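Local coordinates for 11S globulin (PDB 5WXU), which probably serves as a seed storage protein and binds the plant hormone auxin, indole-3-acetic acid, at residues S238-S242 with E243-K247; T407-N411 with D412-A416; R427-P430 with L431-I435. All blocks are in the same frame, centred on the assembly; numbering follows the deposited sequence. Where two conformers were deposited one is given.

Interaction 1. Residues S238-S242 with E243-K247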
ATOM      1  N   SER B 238       8.246 -11.514 -38.761  1.00 20.93           N
ATOM      2  CA  SER B 238       7.029 -12.304 -38.619  1.00 22.39           C
ATOM      3  C   SER B 238       7.005 -13.725 -39.221  1.00 24.16           C
ATOM      4  O   SER B 238       6.099 -14.492 -38.899  1.00 24.25           O
ATOM      5  CB  SER B 238       5.868 -11.532 -39.194  1.00 24.90           C
ATOM      6  OG  SER B 238       5.945 -10.195 -38.824  1.00 30.44           O
ATOM      7  N   GLY B 239       7.993 -14.072 -40.036  1.00 22.86           N
ATOM      8  CA  GLY B 239       8.045 -15.354 -40.749  1.00 26.24           C
ATOM      9  C   GLY B 239       6.988 -15.496 -41.839  1.00 27.47           C
ATOM     10  O   GLY B 239       6.566 -16.610 -42.111  1.00 26.68           O
ATOM     11  N   VAL B 240       6.530 -14.383 -42.385  1.00 25.64           N
ATOM     12  CA  VAL B 240       5.608 -14.379 -43.502  1.00 26.25           C
ATOM     13  C   VAL B 240       6.151 -13.603 -44.690  1.00 27.91           C
ATOM     14  O   VAL B 240       7.028 -12.769 -44.572  1.00 27.18           O
ATOM     15  CB  VAL B 240       4.243 -13.752 -43.153  1.00 27.26           C
ATOM     16  CG1 VAL B 240       3.520 -14.586 -42.143  1.00 29.91           C
ATOM     17  CG2 VAL B 240       4.303 -12.267 -42.830  1.00 24.53           C
ATOM     18  N   ASN B 241       5.604 -13.882 -45.866  1.00 32.29           N
ATOM     19  CA  ASN B 241       6.089 -13.244 -47.080  1.00 35.09           C
ATOM     20  C   ASN B 241       5.726 -11.773 -47.067  1.00 39.65           C
ATOM     21  O   ASN B 241       4.734 -11.380 -46.419  1.00 32.38           O
ATOM     22  CB  ASN B 241       5.596 -13.980 -48.337  1.00 44.17           C
ATOM     23  CG  ASN B 241       4.086 -13.927 -48.523  1.00 48.83           C
ATOM     24  OD1 ASN B 241       3.549 -12.907 -48.973  1.00 62.42           O
ATOM     25  ND2 ASN B 241       3.397 -15.042 -48.231  1.00 53.92           N
ATOM     26  N   SER B 242       6.537 -10.940 -47.737  1.00 37.56           N
ATOM     27  CA  SER B 242       6.361  -9.478 -47.684  1.00 38.20           C
ATOM     28  C   SER B 242       5.084  -9.009 -48.359  1.00 36.71           C
ATOM     29  O   SER B 242       4.658  -7.896 -48.111  1.00 37.07           O
ATOM     30  CB  SER B 242       7.588  -8.716 -48.247  1.00 43.37           C
ATOM     31  OG  SER B 242       7.843  -9.156 -49.569  1.00 45.54           O
ATOM     32  N   GLU B 243       4.460  -9.861 -49.177  1.00 33.88           N
ATOM     33  CA  GLU B 243       3.165  -9.520 -49.720  1.00 35.05           C
ATOM     34  C   GLU B 243       2.015  -9.619 -48.722  1.00 33.93           C
ATOM     35  O   GLU B 243       1.130  -8.801 -48.785  1.00 36.23           O
ATOM     36  CB  GLU B 243       2.877 -10.330 -51.011  1.00 41.36           C
ATOM     37  CG  GLU B 243       3.756  -9.893 -52.217  1.00 46.11           C
ATOM     38  CD  GLU B 243       3.483  -8.468 -52.770  1.00 53.89           C
ATOM     39  OE1 GLU B 243       2.302  -8.060 -52.968  1.00 63.08           O
ATOM     40  OE2 GLU B 243       4.476  -7.744 -53.057  1.00 54.23           O
ATOM     41  N   ILE B 244       2.037 -10.610 -47.815  1.00 33.73           N
ATOM     42  CA  ILE B 244       1.181 -10.603 -46.619  1.00 32.24           C
ATOM     43  C   ILE B 244       1.373  -9.284 -45.846  1.00 27.35           C
ATOM     44  O   ILE B 244       0.398  -8.652 -45.411  1.00 21.46           O
ATOM     45  CB  ILE B 244       1.443 -11.815 -45.711  1.00 31.04           C
ATOM     46  CG1 ILE B 244       0.885 -13.081 -46.351  1.00 34.03           C
ATOM     47  CG2 ILE B 244       0.837 -11.589 -44.354  1.00 31.85           C
ATOM     48  CD1 ILE B 244       1.019 -14.337 -45.529  1.00 32.55           C
ATOM     49  N   ILE B 245       2.630  -8.845 -45.692  1.00 28.37           N
ATOM     50  CA  ILE B 245       2.871  -7.617 -44.928  1.00 27.79           C
ATOM     51  C   ILE B 245       2.306  -6.440 -45.673  1.00 26.18           C
ATOM     52  O   ILE B 245       1.875  -5.485 -45.091  1.00 26.37           O
ATOM     53  CB  ILE B 245       4.391  -7.362 -44.596  1.00 30.71           C
ATOM     54  CG1 ILE B 245       4.971  -8.544 -43.824  1.00 25.79           C
ATOM     55  CG2 ILE B 245       4.566  -6.062 -43.782  1.00 32.53           C
ATOM     56  CD1 ILE B 245       4.336  -8.855 -42.501  1.00 28.22           C
ATOM     57  N   LYS B 246       2.340  -6.460 -46.981  1.00 27.35           N
ATOM     58  CA  LYS B 246       1.713  -5.352 -47.726  1.00 27.56           C
ATOM     59  C   LYS B 246       0.210  -5.204 -47.547  1.00 23.24           C
ATOM     60  O   LYS B 246      -0.282  -4.067 -47.506  1.00 27.75           O
ATOM     61  CB  LYS B 246       2.084  -5.426 -49.215  1.00 33.15           C
ATOM     62  CG  LYS B 246       3.490  -4.859 -49.431  1.00 39.67           C
ATOM     63  CD  LYS B 246       3.912  -4.962 -50.888  1.00 49.85           C
ATOM     64  CE  LYS B 246       5.250  -4.251 -51.102  1.00 56.63           C
ATOM     65  NZ  LYS B 246       5.629  -4.066 -52.538  1.00 63.54           N
ATOM     66  N   LYS B 247      -0.453  -6.329 -47.325  1.00 25.46           N
ATOM     67  CA  LYS B 247      -1.853  -6.363 -46.895  1.00 26.01           C
ATOM     68  C   LYS B 247      -2.027  -5.786 -45.459  1.00 25.64           C
ATOM     69  O   LYS B 247      -3.032  -5.075 -45.213  1.00 25.63           O
ATOM     70  CB  LYS B 247      -2.418  -7.768 -46.989  1.00 30.12           C
ATOM     71  CG  LYS B 247      -2.486  -8.293 -48.443  1.00 34.45           C
ATOM     72  CD  LYS B 247      -2.943  -9.756 -48.554  1.00 37.33           C
ATOM     73  CE  LYS B 247      -2.939 -10.158 -50.045  1.00 50.75           C
ATOM     74  NZ  LYS B 247      -2.968 -11.634 -50.242  1.00 54.13           N
TER
HETATM   75  O   HOH W   1       5.878 -11.681 -50.888  1.00 51.89           O

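Interaction 2. Residues T407-N411 with D412-A416. With PO4 (phosphate ion), chain O.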
ATOM      1  N   THR B 407     -21.177  11.140 -16.900  1.00 18.00           N
ATOM      2  CA  THR B 407     -20.078  12.029 -16.539  1.00 17.38           C
ATOM      3  C   THR B 407     -18.858  11.237 -16.241  1.00 15.93           C
ATOM      4  O   THR B 407     -18.951  10.178 -15.643  1.00 17.69           O
ATOM      5  CB  THR B 407     -20.458  12.888 -15.356  1.00 18.92           C
ATOM      6  OG1 THR B 407     -21.636  13.646 -15.718  1.00 23.21           O
ATOM      7  CG2 THR B 407     -19.448  13.816 -15.009  1.00 20.13           C
ATOM      8  N   VAL B 408     -17.756  11.705 -16.784  1.00 15.46           N
ATOM      9  CA  VAL B 408     -16.398  11.135 -16.514  1.00 15.67           C
ATOM     10  C   VAL B 408     -15.728  12.137 -15.649  1.00 16.52           C
ATOM     11  O   VAL B 408     -15.740  13.350 -15.933  1.00 17.01           O
ATOM     12  CB  VAL B 408     -15.630  10.956 -17.821  1.00 16.45           C
ATOM     13  CG1 VAL B 408     -14.148  10.587 -17.522  1.00 16.63           C
ATOM     14  CG2 VAL B 408     -16.326   9.881 -18.603  1.00 17.15           C
ATOM     15  N   LYS B 409     -15.023  11.668 -14.585  1.00 16.39           N
ATOM     16  CA  LYS B 409     -14.337  12.618 -13.695  1.00 15.23           C
ATOM     17  C   LYS B 409     -12.894  12.218 -13.580  1.00 15.17           C
ATOM     18  O   LYS B 409     -12.574  11.013 -13.612  1.00 15.27           O
ATOM     19  CB  LYS B 409     -14.977  12.700 -12.316  1.00 17.16           C
ATOM     20  CG  LYS B 409     -16.378  13.285 -12.331  1.00 21.35           C
ATOM     21  CD  LYS B 409     -16.943  13.477 -10.952  1.00 24.38           C
ATOM     22  CE  LYS B 409     -18.407  13.883 -11.110  1.00 28.12           C
ATOM     23  NZ  LYS B 409     -18.885  14.514  -9.842  1.00 32.17           N
ATOM     24  N   THR B 410     -12.015  13.219 -13.489  1.00 16.21           N
ATOM     25  CA  THR B 410     -10.549  12.996 -13.598  1.00 16.89           C
ATOM     26  C   THR B 410      -9.887  12.674 -12.232  1.00 17.26           C
ATOM     27  O   THR B 410      -8.782  13.163 -11.907  1.00 19.73           O
ATOM     28  CB  THR B 410      -9.826  14.175 -14.232  1.00 16.21           C
ATOM     29  OG1 THR B 410     -10.082  15.379 -13.486  1.00 17.72           O
ATOM     30  CG2 THR B 410     -10.239  14.438 -15.611  1.00 18.23           C
ATOM     31  N   ASN B 411     -10.533  11.795 -11.517  1.00 18.74           N
ATOM     32  CA  ASN B 411      -9.862  11.233 -10.367  1.00 23.03           C
ATOM     33  C   ASN B 411     -10.576   9.928 -10.003  1.00 21.41           C
ATOM     34  O   ASN B 411     -11.745   9.697 -10.226  1.00 22.39           O
ATOM     35  CB  ASN B 411      -9.805  12.255  -9.199  1.00 25.16           C
ATOM     36  CG  ASN B 411      -8.444  12.240  -8.457  1.00 29.86           C
ATOM     37  OD1 ASN B 411      -7.588  11.328  -8.672  1.00 32.25           O
ATOM     38  ND2 ASN B 411      -8.224  13.260  -7.609  1.00 32.28           N
ATOM     39  N   ASP B 412      -9.822   9.042  -9.425  1.00 23.40           N
ATOM     40  CA  ASP B 412     -10.635   7.976  -8.924  0.50 24.07           C
ATOM     41  C   ASP B 412     -11.102   8.568  -7.564  1.00 22.52           C
ATOM     42  O   ASP B 412     -10.617   9.648  -7.001  1.00 27.48           O
ATOM     43  CB  ASP B 412     -10.107   6.529  -8.986  0.50 25.40           C
ATOM     44  CG  ASP B 412      -9.065   6.283  -8.011  0.50 24.37           C
ATOM     45  OD1 ASP B 412      -8.167   7.146  -8.051  0.50 24.97           O
ATOM     46  OD2 ASP B 412      -9.170   5.285  -7.235  0.50 21.01           O
ATOM     47  N   ARG B 413     -12.155   7.969  -7.194  1.00 20.74           N
ATOM     48  CA  ARG B 413     -12.906   8.402  -6.043  1.00 18.36           C
ATOM     49  C   ARG B 413     -13.217   9.884  -6.047  1.00 18.79           C
ATOM     50  O   ARG B 413     -13.094  10.576  -5.029  1.00 17.55           O
ATOM     51  CB  ARG B 413     -12.237   7.954  -4.730  1.00 20.51           C
ATOM     52  CG  ARG B 413     -12.102   6.406  -4.692  1.00 22.95           C
ATOM     53  CD  ARG B 413     -11.332   5.948  -3.477  1.00 25.93           C
ATOM     54  NE  ARG B 413     -10.910   4.590  -3.683  1.00 33.72           N
ATOM     55  CZ  ARG B 413     -10.133   3.915  -2.850  1.00 38.73           C
ATOM     56  NH1 ARG B 413      -9.742   4.466  -1.708  1.00 38.48           N
ATOM     57  NH2 ARG B 413      -9.787   2.672  -3.164  1.00 42.79           N
ATOM     58  N   ALA B 414     -13.634  10.366  -7.220  1.00 19.01           N
ATOM     59  CA  ALA B 414     -14.054  11.731  -7.357  1.00 20.35           C
ATOM     60  C   ALA B 414     -15.251  11.999  -6.415  1.00 21.15           C
ATOM     61  O   ALA B 414     -16.145  11.214  -6.305  1.00 23.27           O
ATOM     62  CB  ALA B 414     -14.430  11.988  -8.776  1.00 22.66           C
ATOM     63  N   LYS B 415     -15.218  13.133  -5.737  1.00 20.47           N
ATOM     64  CA  LYS B 415     -16.275  13.478  -4.789  1.00 23.33           C
ATOM     65  C   LYS B 415     -16.692  14.916  -5.060  1.00 21.01           C
ATOM     66  O   LYS B 415     -15.902  15.702  -5.616  1.00 24.97           O
ATOM     67  CB  LYS B 415     -15.810  13.363  -3.366  1.00 23.51           C
ATOM     68  CG  LYS B 415     -15.837  11.936  -2.826  1.00 26.83           C
ATOM     69  CD  LYS B 415     -15.066  11.828  -1.501  1.00 29.15           C
ATOM     70  CE  LYS B 415     -13.542  11.838  -1.653  1.00 31.61           C
ATOM     71  NZ  LYS B 415     -12.869  10.640  -2.274  1.00 30.68           N
ATOM     72  N   ALA B 416     -17.931  15.182  -4.722  1.00 21.11           N
ATOM     73  CA  ALA B 416     -18.495  16.501  -4.917  1.00 19.60           C
ATOM     74  C   ALA B 416     -18.887  16.987  -3.537  1.00 19.55           C
ATOM     75  O   ALA B 416     -19.064  16.202  -2.591  1.00 21.34           O
ATOM     76  CB  ALA B 416     -19.670  16.431  -5.814  1.00 23.02           C
TER
HETATM   77  P   PO4 O 502     -12.766   7.845   0.004  1.00 34.01           P
HETATM   78  O1  PO4 O 502     -11.823   6.709  -0.340  1.00 30.81           O
HETATM   79  O2  PO4 O 502     -13.595   8.346  -1.130  1.00 32.08           O
HETATM   80  O3  PO4 O 502     -13.626   7.155   1.070  1.00 43.52           O
HETATM   81  O4  PO4 O 502     -11.891   8.961   0.568  1.00 40.18           O
HETATM   82  O   HOH W   2     -18.384  12.898  -7.538  1.00 30.90           O

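Interaction 3. Residues R427-P430 with L431-I435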
ATOM      1  N   ARG B 427     -25.020  22.881   6.355  1.00 18.93           N
ATOM      2  CA  ARG B 427     -25.373  22.156   7.576  0.62 18.64           C
ATOM      3  C   ARG B 427     -24.189  21.991   8.520  1.00 19.02           C
ATOM      4  O   ARG B 427     -24.343  22.040   9.718  1.00 19.49           O
ATOM      5  CB  ARG B 427     -25.931  20.760   7.301  0.62 19.27           C
ATOM      6  CG  ARG B 427     -27.298  20.690   6.618  0.62 20.63           C
ATOM      7  CD  ARG B 427     -27.876  19.304   6.780  0.62 20.66           C
ATOM      8  NE  ARG B 427     -29.286  19.320   6.375  0.62 22.25           N
ATOM      9  CZ  ARG B 427     -30.266  18.659   6.967  0.62 25.47           C
ATOM     10  NH1 ARG B 427     -30.070  17.899   8.031  0.62 27.46           N
ATOM     11  NH2 ARG B 427     -31.511  18.806   6.498  0.62 25.22           N
ATOM     12  N   ALA B 428     -23.008  21.743   7.937  1.00 17.16           N
ATOM     13  CA  ALA B 428     -21.821  21.435   8.688  1.00 17.25           C
ATOM     14  C   ALA B 428     -21.222  22.593   9.408  1.00 18.55           C
ATOM     15  O   ALA B 428     -20.411  22.383  10.312  1.00 19.78           O
ATOM     16  CB  ALA B 428     -20.806  20.754   7.772  1.00 18.40           C
ATOM     17  N   VAL B 429     -21.519  23.822   8.947  1.00 18.16           N
ATOM     18  CA  VAL B 429     -21.015  25.026   9.558  1.00 20.27           C
ATOM     19  C   VAL B 429     -21.996  25.514  10.680  1.00 20.10           C
ATOM     20  O   VAL B 429     -23.208  25.397  10.528  1.00 20.65           O
ATOM     21  CB  VAL B 429     -20.785  26.079   8.431  1.00 19.20           C
ATOM     22  CG1 VAL B 429     -20.499  27.504   8.953  1.00 20.30           C
ATOM     23  CG2 VAL B 429     -19.646  25.601   7.486  1.00 18.12           C
ATOM     24  N   PRO B 430     -21.466  26.041  11.792  1.00 19.09           N
ATOM     25  CA  PRO B 430     -22.363  26.592  12.824  1.00 19.51           C
ATOM     26  C   PRO B 430     -23.348  27.578  12.252  1.00 18.71           C
ATOM     27  O   PRO B 430     -22.977  28.402  11.416  1.00 20.68           O
ATOM     28  CB  PRO B 430     -21.394  27.215  13.813  1.00 19.64           C
ATOM     29  CG  PRO B 430     -20.128  26.409  13.681  1.00 18.34           C
ATOM     30  CD  PRO B 430     -20.051  26.197  12.185  1.00 21.01           C
ATOM     31  N   LEU B 431     -24.602  27.501  12.702  1.00 18.00           N
ATOM     32  CA  LEU B 431     -25.616  28.467  12.260  1.00 21.26           C
ATOM     33  C   LEU B 431     -25.176  29.920  12.434  1.00 20.03           C
ATOM     34  O   LEU B 431     -25.415  30.755  11.546  1.00 21.38           O
ATOM     35  CB  LEU B 431     -26.901  28.383  13.103  1.00 23.48           C
ATOM     36  CG  LEU B 431     -28.238  27.809  12.715  1.00 29.28           C
ATOM     37  CD1 LEU B 431     -29.241  28.369  13.719  1.00 30.42           C
ATOM     38  CD2 LEU B 431     -28.732  27.920  11.288  1.00 27.14           C
ATOM     39  N   ASP B 432     -24.498  30.205  13.553  1.00 20.18           N
ATOM     40  CA  ASP B 432     -24.099  31.578  13.842  1.00 21.85           C
ATOM     41  C   ASP B 432     -23.033  32.138  12.913  1.00 23.57           C
ATOM     42  O   ASP B 432     -22.865  33.381  12.738  1.00 20.19           O
ATOM     43  CB  ASP B 432     -23.688  31.733  15.308  1.00 20.85           C
ATOM     44  CG  ASP B 432     -23.891  33.192  15.841  1.00 23.73           C
ATOM     45  OD1 ASP B 432     -24.745  33.915  15.291  1.00 25.17           O
ATOM     46  OD2 ASP B 432     -23.182  33.537  16.793  1.00 26.78           O
ATOM     47  N   VAL B 433     -22.280  31.225  12.269  1.00 21.87           N
ATOM     48  CA  VAL B 433     -21.370  31.683  11.199  1.00 19.22           C
ATOM     49  C   VAL B 433     -22.173  32.254  10.040  1.00 19.74           C
ATOM     50  O   VAL B 433     -21.841  33.351   9.559  1.00 20.15           O
ATOM     51  CB  VAL B 433     -20.411  30.553  10.701  1.00 21.97           C
ATOM     52  CG1 VAL B 433     -19.649  30.915   9.441  1.00 22.64           C
ATOM     53  CG2 VAL B 433     -19.414  30.188  11.772  1.00 22.88           C
ATOM     54  N   TRP B 434     -23.227  31.563   9.622  1.00 20.88           N
ATOM     55  CA  TRP B 434     -24.041  32.032   8.481  1.00 19.72           C
ATOM     56  C   TRP B 434     -24.859  33.269   8.906  1.00 18.79           C
ATOM     57  O   TRP B 434     -25.039  34.162   8.115  1.00 21.42           O
ATOM     58  CB  TRP B 434     -24.943  30.946   8.016  1.00 21.19           C
ATOM     59  CG  TRP B 434     -24.222  29.662   7.568  1.00 18.91           C
ATOM     60  CD1 TRP B 434     -24.579  28.390   7.916  1.00 21.32           C
ATOM     61  CD2 TRP B 434     -23.150  29.533   6.629  1.00 20.58           C
ATOM     62  NE1 TRP B 434     -23.796  27.464   7.264  1.00 19.56           N
ATOM     63  CE2 TRP B 434     -22.864  28.138   6.507  1.00 19.77           C
ATOM     64  CE3 TRP B 434     -22.356  30.448   5.943  1.00 21.37           C
ATOM     65  CZ2 TRP B 434     -21.863  27.647   5.670  1.00 21.19           C
ATOM     66  CZ3 TRP B 434     -21.293  29.965   5.120  1.00 20.87           C
ATOM     67  CH2 TRP B 434     -21.080  28.561   4.973  1.00 19.35           C
ATOM     68  N   ILE B 435     -25.322  33.266  10.137  1.00 22.26           N
ATOM     69  CA  ILE B 435     -26.051  34.472  10.660  1.00 22.18           C
ATOM     70  C   ILE B 435     -25.194  35.708  10.436  1.00 24.66           C
ATOM     71  O   ILE B 435     -25.663  36.693   9.840  1.00 21.50           O
ATOM     72  CB  ILE B 435     -26.431  34.307  12.132  1.00 21.41           C
ATOM     73  CG1 ILE B 435     -27.648  33.372  12.254  1.00 21.48           C
ATOM     74  CG2 ILE B 435     -26.618  35.698  12.835  1.00 23.24           C
ATOM     75  CD1 ILE B 435     -27.795  32.737  13.615  1.00 24.24           C
TER

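Interaction 1. Residues S238-S242 with E243-K247
Asn241 caps the helix that begins at Ser242, and hydrogen bonds to backbone N-H groups make up the first kind of interaction here. Its OD1 accepts from Ile244 N at 3.0 Å in a fairly straight bond (N-H...O 157°), although the donor stands above the carbonyl plane, 43° out of it, and not on a lone pair. The side chain reaches this place because CG sits between the backbone N and the carbonyl carbon (chi1 65°), which folds the amide over the first turn. The Asn241 main-chain O adds a weak bond to Ile245 N (3.4 Å), and Ser242 O accepts from Lys246 N at 3.0 Å. Water 1 accepts from Glu243 N at 2.9 Å, pairing an N-H that has no helical carbonyl partner at this end of the helix.

Apolar contacts come next. Val240 CG2 presses on Ile245 CD1 at 3.4 Å, tighter than usual van der Waals contact, and meets Ile244 CG2 at 3.8 Å; both isoleucines cross the valine nearly perpendicularly. Ile244 CD1 also lies 3.7 Å from Asn241 ND2, these two side chains again crossing at about a right angle. Ile245 leans further on Pro231 and Leu234 of the preceding helix, 231-238.

Charge plays a minor part: Lys246 NZ and Glu243 OE2, three residues apart on the exposed side of the helix, form only a long ion pair (3.9 Å). Beyond the chain, Gly239 O accepts from Asn451 of a neighbouring subunit, and Ile244 packs on Glu444 of the same subunit.

Asn at the N-cap together with Val240 against Ile245, the residues just before the cap and four after it, is the classic pairing of a side-chain cap with a hydrophobic staple, here at the turn of a helix-loop-helix arm.

Interaction 2. Residues T407-N411 with D412-A416
Lys409 and Ala414 are joined twice, once by carbon and once through water, although the lysine is buried. Its aliphatic chain runs alongside the Ala414 methyl, with CB at 3.7 Å and CD at 3.6 Å from Ala414 CB. Because the chain is extended beyond CG, the ammonium is carried past the methyl. There NZ donates to water 2 (2.9 Å), which in turn gives a weak bond to Ala414 O (3.1 Å). Asn349 OD1 also accepts from this ammonium, so NZ is held by Asn349 as well as by water 2.

Between these two residues the chain turns through Asn411, Asp412 and Arg413, the last with positive phi. Asn411 OD1 takes only a weak bond from Asp412 N, while its amide nitrogen is held by Asn351 O. Past the turn, Lys415 doubles back: bends at chi3 (-76°) and chi4 (-70°) bring NZ to Arg413 O at 2.8 Å, in the carbonyl plane, and also to O2 of a bound phosphate at 2.7 Å. Arg413 bonds Ser320 OG through NE and makes a cation-pi contact with Tyr321; its NH1 reaches phosphate O1 weakly (3.4 Å), O1 lying oblique to the guanidinium. Probably acquired from the crystallisation liquor, the phosphate is also bonded to Tyr321 and to Thr289 of a neighbouring subunit, while Thr410 bonds Gln192 of a different one.

In the C-terminal cupin barrel, this turn leads out of strand 402-409, which lies between strands 332-338 and 354-359 in an antiparallel sheet, and passes by Ser332 and Asn351 into strand 416-418 of the other sheet.

Interaction 3. Residues R427-P430 with L431-I435
Val429 lies over one face of the Trp434 indole, its CG1 3.9 Å from the centroid of the six-membered ring and 29° off the ring normal, a CH-pi contact displaced toward the rim. The valine and the tryptophan cross nearly perpendicularly. Only CG1 lies over the ring; Val429 CB and CG2 approach Trp434 CZ2 at the rim, at 3.4 and 3.5 Å. CG1 points this way because it is anti to the backbone N of Val429 (chi1 169°), which also brings it within 3.5 Å of Val433 CB. One methyl is thus wedged between the indole face and the side chain of Val433.

Val429 and Trp434 are the residues just before the N-cap and four after it, and so form a hydrophobic staple at the start of helix 431-438. The N-cap position is held by Pro430, which has no polar side chain to offer; its carbonyl O instead takes a weak bond from Val433 N (3.0 Å), and its ring crosses Val433 at a slant, with Pro430 CD 4.1 Å from Val433 CG2. At this helix end Leu431 N donates to Asp146 of a neighbouring subunit, and Asp432 forms a salt bridge with Arg266 of the same subunit.

The indole is fixed at its nitrogen too, since NE1 donates to Ile426 O in the short preceding helix, and Phe438 meets the ring with nearly parallel planes. With an alanine in place of Trp434, Val429 would probably be left beside a gap and Ile426 O without its N-H partner. Arg427, seen to bind (indol-3-yl)acetate in this protein though not in this copy, opens the segment and pairs with Glu453, while the Val429 side chain stays about 13 Å from bound auxin.

In the fold
Interactions 1 and 3 lie on opposite sides of the chain's centre, their centres 73 Å apart, yet both build the start of a helix in the outlying regions of the two cupin modules. They differ in polarity: 238-247 is partly exposed and capped by an amide, whereas 427-435 is buried and aromatic, with a proline at the N-cap position and a neighbouring subunit supplying charge. Interaction 2 belongs to the barrel close to the chain's centre, joins strands and combines a buried lysine and a bridging water, with a phosphate, probably from the crystallisation liquor, at its outer side. About 11 Å from interaction 3 at the nearest atoms, it touches the same subunit, which carries Gln192 and Arg266.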